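Group II chitinase (Ostrinia furnacalis, PDB 6JAV) probably hydrolyses internal glycosidic bonds of chitin through this family 18 glycoside hydrolase catalytic domain, one piece of a much longer insect chitinase. Local coordinates at residues Lys330-Asn333 with Phe334-Ser337; Ile345-Leu348 with Asp349-Asp352. All blocks are in the same frame, centred on the assembly; numbering follows the deposited sequence.

Contact 1. Residues Lys330-Asn333 with Phe334-Ser337; sequences KKVN and FIKS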
ATOM      1  N   LYS A 330       3.378  -2.391 -17.744  1.00 13.05           N
ATOM      2  CA  LYS A 330       2.854  -3.750 -17.882  1.00 13.55           C
ATOM      3  C   LYS A 330       1.769  -4.022 -16.833  1.00 13.90           C
ATOM      4  O   LYS A 330       0.706  -4.585 -17.139  1.00 14.11           O
ATOM      5  CB  LYS A 330       4.005  -4.744 -17.748  1.00 14.30           C
ATOM      6  CG  LYS A 330       3.633  -6.199 -17.904  1.00 22.03           C
ATOM      7  CD  LYS A 330       3.726  -6.645 -19.345  1.00 28.91           C
ATOM      8  CE  LYS A 330       3.404  -8.126 -19.490  1.00 29.80           C
ATOM      9  NZ  LYS A 330       4.477  -9.012 -18.989  1.00 31.45           N
ATOM     10  N   LYS A 331       2.030  -3.636 -15.585  1.00 13.06           N
ATOM     11  CA  LYS A 331       1.052  -3.829 -14.527  1.00 11.12           C
ATOM     12  C   LYS A 331      -0.241  -3.062 -14.791  1.00 12.44           C
ATOM     13  O   LYS A 331      -1.336  -3.579 -14.522  1.00 12.01           O
ATOM     14  CB  LYS A 331       1.653  -3.448 -13.171  1.00 11.32           C
ATOM     15  CG  LYS A 331       2.670  -4.435 -12.671  1.00 10.69           C
ATOM     16  CD  LYS A 331       3.214  -4.037 -11.311  1.00 10.90           C
ATOM     17  CE  LYS A 331       4.119  -5.125 -10.755  1.00 11.26           C
ATOM     18  NZ  LYS A 331       4.557  -4.841  -9.360  1.00 10.19           N
ATOM     19  N   VAL A 332      -0.151  -1.829 -15.299  1.00 10.03           N
ATOM     20  CA  VAL A 332      -1.370  -1.069 -15.593  1.00 10.49           C
ATOM     21  C   VAL A 332      -2.128  -1.672 -16.776  1.00 11.44           C
ATOM     22  O   VAL A 332      -3.362  -1.683 -16.790  1.00 12.18           O
ATOM     23  CB  VAL A 332      -1.077   0.437 -15.744  1.00 11.08           C
ATOM     24  CG1 VAL A 332      -2.338   1.194 -16.091  1.00 13.67           C
ATOM     25  CG2 VAL A 332      -0.474   0.994 -14.436  1.00 13.67           C
ATOM     26  N   ASN A 333      -1.418  -2.180 -17.791  1.00 11.09           N
ATOM     27  CA  ASN A 333      -2.123  -2.900 -18.852  1.00 13.86           C
ATOM     28  C   ASN A 333      -2.836  -4.130 -18.300  1.00 13.74           C
ATOM     29  O   ASN A 333      -3.943  -4.462 -18.748  1.00 13.56           O
ATOM     30  CB  ASN A 333      -1.149  -3.275 -19.962  1.00 13.82           C
ATOM     31  CG  ASN A 333      -0.928  -2.125 -20.931  1.00 24.63           C
ATOM     32  OD1 ASN A 333       0.188  -1.622 -21.073  1.00 27.58           O
ATOM     33  ND2 ASN A 333      -1.995  -1.696 -21.591  1.00 26.45           N
ATOM     34  N   PHE A 334      -2.244  -4.783 -17.295  1.00 12.43           N
ATOM     35  CA  PHE A 334      -2.899  -5.908 -16.616  1.00 11.17           C
ATOM     36  C   PHE A 334      -4.178  -5.452 -15.911  1.00 13.61           C
ATOM     37  O   PHE A 334      -5.232  -6.088 -16.037  1.00 13.20           O
ATOM     38  CB  PHE A 334      -1.891  -6.526 -15.645  1.00 11.68           C
ATOM     39  CG  PHE A 334      -2.444  -7.568 -14.723  1.00 10.87           C
ATOM     40  CD1 PHE A 334      -2.509  -8.899 -15.131  1.00 14.07           C
ATOM     41  CD2 PHE A 334      -2.833  -7.252 -13.424  1.00 13.85           C
ATOM     42  CE1 PHE A 334      -2.976  -9.892 -14.265  1.00 17.24           C
ATOM     43  CE2 PHE A 334      -3.322  -8.249 -12.561  1.00 15.00           C
ATOM     44  CZ  PHE A 334      -3.385  -9.573 -12.992  1.00 15.66           C
ATOM     45  N   ILE A 335      -4.107  -4.321 -15.198  1.00 11.39           N
ATOM     46  CA  ILE A 335      -5.285  -3.737 -14.552  1.00 11.72           C
ATOM     47  C   ILE A 335      -6.405  -3.534 -15.568  1.00 12.55           C
ATOM     48  O   ILE A 335      -7.560  -3.946 -15.349  1.00 12.90           O
ATOM     49  CB  ILE A 335      -4.891  -2.415 -13.865  1.00 10.68           C
ATOM     50  CG1 ILE A 335      -4.025  -2.713 -12.630  1.00 12.29           C
ATOM     51  CG2 ILE A 335      -6.143  -1.546 -13.506  1.00 12.50           C
ATOM     52  CD1 ILE A 335      -3.389  -1.410 -12.043  1.00 13.28           C
ATOM     53  N   LYS A 336      -6.074  -2.909 -16.700  1.00 11.78           N
ATOM     54  CA  LYS A 336      -7.062  -2.621 -17.726  1.00 12.66           C
ATOM     55  C   LYS A 336      -7.605  -3.906 -18.342  1.00 11.76           C
ATOM     56  O   LYS A 336      -8.821  -4.030 -18.561  1.00 14.73           O
ATOM     57  CB  LYS A 336      -6.427  -1.745 -18.802  1.00 13.33           C
ATOM     58  CG  LYS A 336      -6.049  -0.335 -18.312  1.00 13.39           C
ATOM     59  CD  LYS A 336      -5.645   0.578 -19.489  1.00 19.22           C
ATOM     60  CE  LYS A 336      -4.369   0.098 -20.132  1.00 24.17           C
ATOM     61  NZ  LYS A 336      -3.823   0.987 -21.220  1.00 19.95           N
ATOM     62  N   SER A 337      -6.727  -4.880 -18.590  1.00 13.59           N
ATOM     63  CA  SER A 337      -7.143  -6.139 -19.217  1.00 13.76           C
ATOM     64  C   SER A 337      -8.191  -6.877 -18.391  1.00 14.83           C
ATOM     65  O   SER A 337      -9.068  -7.552 -18.959  1.00 15.41           O
ATOM     66  CB  SER A 337      -5.929  -7.030 -19.464  1.00 15.86           C
ATOM     67  OG  SER A 337      -5.441  -7.646 -18.265  1.00 23.28           O
TER
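Lys336 reaches back along its own helix to Val332, and its side chain is a worked example of how a lysine's methylenes can lie against the preceding turn while its ammonium is bound further out. Lys336 CB sits 3.7 Å from Val332 O and equally near Asn333 O. With CG turned back beside the backbone N (chi1 -67°), Lys336 CG comes to 3.4 Å from Val332 O, the same oxygen that accepts the Lys336 N hydrogen bond at 3.0 Å. Lys336 CD moves off to 4.2 Å from Val332 O, and a bend at chi3 (-66°) then brings CE and NZ alongside the Asn333 side chain, the two running the same way. NZ ends in a salt bridge to Glu371 and hydrogen bonds to the carbonyls of Asn374 and Lys376, so a buried ammonium is well supplied with acceptors. At the next residue, Ser337 N bonds Asn333 O at 2.8 Å, and Ser337 OG turns back to donate to Phe334 O at 2.7 Å. Helix 325-337 lies between helix 363-373, where Val332 packs on Ile368 and Leu372, and strand 244-257, where Lys331, Phe334 and Ile335 meet Met246.

Contact 2. Residues Ile345-Leu348 with Asp349-Asp352; sequences IWAL and DLDD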
ATOM      1  N   ILE A 345      -1.115   3.266  -5.067  1.00  9.01           N
ATOM      2  CA  ILE A 345       0.327   3.379  -4.837  1.00  9.29           C
ATOM      3  C   ILE A 345       0.638   3.542  -3.358  1.00  9.24           C
ATOM      4  O   ILE A 345      -0.031   4.290  -2.637  1.00  8.84           O
ATOM      5  CB  ILE A 345       0.999   4.510  -5.647  1.00  9.87           C
ATOM      6  CG1 ILE A 345       0.429   5.893  -5.300  1.00 11.10           C
ATOM      7  CG2 ILE A 345       0.890   4.217  -7.135  1.00 11.10           C
ATOM      8  CD1 ILE A 345       1.507   6.997  -5.293  1.00 17.04           C
ATOM      9  N   TRP A 346       1.688   2.851  -2.924  1.00  8.67           N
ATOM     10  CA  TRP A 346       2.351   3.091  -1.655  1.00  8.43           C
ATOM     11  C   TRP A 346       3.746   3.562  -2.017  1.00  9.66           C
ATOM     12  O   TRP A 346       4.582   2.738  -2.416  1.00  9.46           O
ATOM     13  CB  TRP A 346       2.473   1.802  -0.825  1.00 10.43           C
ATOM     14  CG  TRP A 346       3.058   2.193   0.516  1.00 11.22           C
ATOM     15  CD1 TRP A 346       4.403   2.316   0.857  1.00 11.40           C
ATOM     16  CD2 TRP A 346       2.323   2.660   1.639  1.00 10.51           C
ATOM     17  NE1 TRP A 346       4.512   2.781   2.149  1.00 13.12           N
ATOM     18  CE2 TRP A 346       3.250   3.008   2.642  1.00 11.58           C
ATOM     19  CE3 TRP A 346       0.958   2.821   1.893  1.00 11.14           C
ATOM     20  CZ2 TRP A 346       2.844   3.482   3.888  1.00 12.65           C
ATOM     21  CZ3 TRP A 346       0.560   3.288   3.131  1.00 14.36           C
ATOM     22  CH2 TRP A 346       1.500   3.613   4.106  1.00 12.96           C
ATOM     23  N   ALA A 347       4.051   4.859  -1.860  1.00  9.26           N
ATOM     24  CA  ALA A 347       3.196   5.935  -1.357  1.00  8.36           C
ATOM     25  C   ALA A 347       3.705   7.197  -2.093  1.00  8.93           C
ATOM     26  O   ALA A 347       4.767   7.173  -2.741  1.00  9.52           O
ATOM     27  CB  ALA A 347       3.359   6.100   0.148  1.00 10.52           C
ATOM     28  N   LEU A 348       2.951   8.292  -1.998  1.00  8.97           N
ATOM     29  CA  LEU A 348       3.275   9.506  -2.757  1.00  9.36           C
ATOM     30  C   LEU A 348       4.717   9.957  -2.535  1.00  8.90           C
ATOM     31  O   LEU A 348       5.403  10.364  -3.486  1.00 10.93           O
ATOM     32  CB  LEU A 348       2.320  10.623  -2.323  1.00  9.59           C
ATOM     33  CG  LEU A 348       0.927  10.536  -2.929  1.00  9.96           C
ATOM     34  CD1 LEU A 348      -0.091  11.373  -2.119  1.00 11.51           C
ATOM     35  CD2 LEU A 348       0.948  10.960  -4.395  1.00 11.45           C
ATOM     36  N   ASP A 349       5.181   9.892  -1.290  1.00  9.08           N
ATOM     37  CA  ASP A 349       6.458  10.485  -0.894  1.00  8.77           C
ATOM     38  C   ASP A 349       7.644   9.609  -1.231  1.00 11.03           C
ATOM     39  O   ASP A 349       8.775   9.987  -0.911  1.00 10.02           O
ATOM     40  CB  ASP A 349       6.440  10.686   0.625  1.00 10.96           C
ATOM     41  CG  ASP A 349       6.015   9.428   1.357  1.00 10.79           C
ATOM     42  OD1 ASP A 349       4.787   9.227   1.538  1.00 12.30           O
ATOM     43  OD2 ASP A 349       6.875   8.600   1.708  1.00 11.87           O
ATOM     44  N   LEU A 350       7.436   8.469  -1.891  1.00  8.49           N
ATOM     45  CA  LEU A 350       8.531   7.570  -2.209  1.00  8.79           C
ATOM     46  C   LEU A 350       8.916   7.582  -3.681  1.00 10.82           C
ATOM     47  O   LEU A 350      10.036   7.167  -4.007  1.00  9.79           O
ATOM     48  CB  LEU A 350       8.213   6.132  -1.757  1.00 10.18           C
ATOM     49  CG  LEU A 350       7.877   6.001  -0.250  1.00  9.69           C
ATOM     50  CD1 LEU A 350       7.292   4.611   0.065  1.00 11.35           C
ATOM     51  CD2 LEU A 350       9.112   6.263   0.627  1.00 11.14           C
ATOM     52  N   ASP A 351       8.019   8.004  -4.568  1.00 10.18           N
ATOM     53  CA  ASP A 351       8.348   8.245  -5.975  1.00  9.76           C
ATOM     54  C   ASP A 351       9.307   9.435  -6.053  1.00 10.40           C
ATOM     55  O   ASP A 351       9.511  10.148  -5.070  1.00 11.41           O
ATOM     56  CB  ASP A 351       7.037   8.517  -6.727  1.00 10.68           C
ATOM     57  CG  ASP A 351       7.140   8.469  -8.253  1.00 10.46           C
ATOM     58  OD1 ASP A 351       8.178   8.081  -8.842  1.00 10.42           O
ATOM     59  OD2 ASP A 351       6.109   8.842  -8.853  1.00 10.84           O
ATOM     60  N   ASP A 352       9.912   9.651  -7.218  1.00 10.50           N
ATOM     61  CA  ASP A 352      10.865  10.759  -7.391  1.00 11.05           C
ATOM     62  C   ASP A 352      10.111  12.060  -7.693  1.00 11.05           C
ATOM     63  O   ASP A 352      10.157  12.619  -8.794  1.00 11.54           O
ATOM     64  CB  ASP A 352      11.870  10.408  -8.482  1.00 11.54           C
ATOM     65  CG  ASP A 352      12.983  11.434  -8.604  1.00 16.59           C
ATOM     66  OD1 ASP A 352      13.178  12.235  -7.655  1.00 13.65           O
ATOM     67  OD2 ASP A 352      13.654  11.452  -9.665  1.00 14.07           O
TER
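Two torsions bring Trp346 and Leu350 together: the indole is swung opposite the backbone N (chi1 -175°), while Leu350 carries CG beside its own N (chi1 -57°), which sends CD1 back over the turn. Leu350 CD1 meets the pyrrole part of the indole obliquely, 3.8 Å from Trp346 CD1 and 3.9 Å from Trp346 NE1. Leu350 CD1 also lies 4.2 Å from Ala347 CB. Both groups are on the same side of the indole, Ala347 CB over its face, offset toward the rim, and Leu350 CD1 at the pyrrole end; the ring also meets that of Tyr12.

Residues Ala347 to Leu350 form a type I beta turn, closed by the hydrogen bond from Leu350 N to Ala347 O at 3.1 Å. The N-H points nearly straight at the oxygen (164°), but the donor stands well above the carbonyl plane, away from the lone-pair direction. Asp349 OD1 comes 3.7 Å from Ala347 CB; its carboxylate is held by Thr14 through OD1 and by a salt bridge to Arg20 through OD2. Beyond the turn, Asp351 receives N-H groups of Leu364 and Leu365 and shares a hydrogen bond with His362 ND1, tying the loop to the start of helix 363-373.

The peptide bond between Trp346 and Ala347 is cis. A non-proline cis peptide after a tryptophan at the end of the last barrel strand is a familiar feature of family 18 chitinases, in which that indole forms the floor of the substrate cleft. Consistent with such a place, the Trp346 side chain lies about 5 Å from the bound thienopyridine inhibitor, and Arg20, the partner of Asp349, belongs to the inhibitor pocket.

In the fold
Contact 1 comes first along the chain, on helix 325-337, and contact 2 follows at the end of strand 342-346, the next regular element. Their centres are 19 Å apart and their nearest atoms about 8 Å, with no touch. Both belong to the TIM barrel of the family 18 domain: the helix packs outside on strand 244-257, which pairs in parallel with strand 342-346, itself beside the first strand, 8-14, where the barrel closes. Helix 363-373 is a shared neighbour, meeting Val332 in contact 1 and Leu348 in contact 2. Contact 1 therefore lies in the outer helical layer, and contact 2 at the strand end beside the cleft that holds the inhibitor.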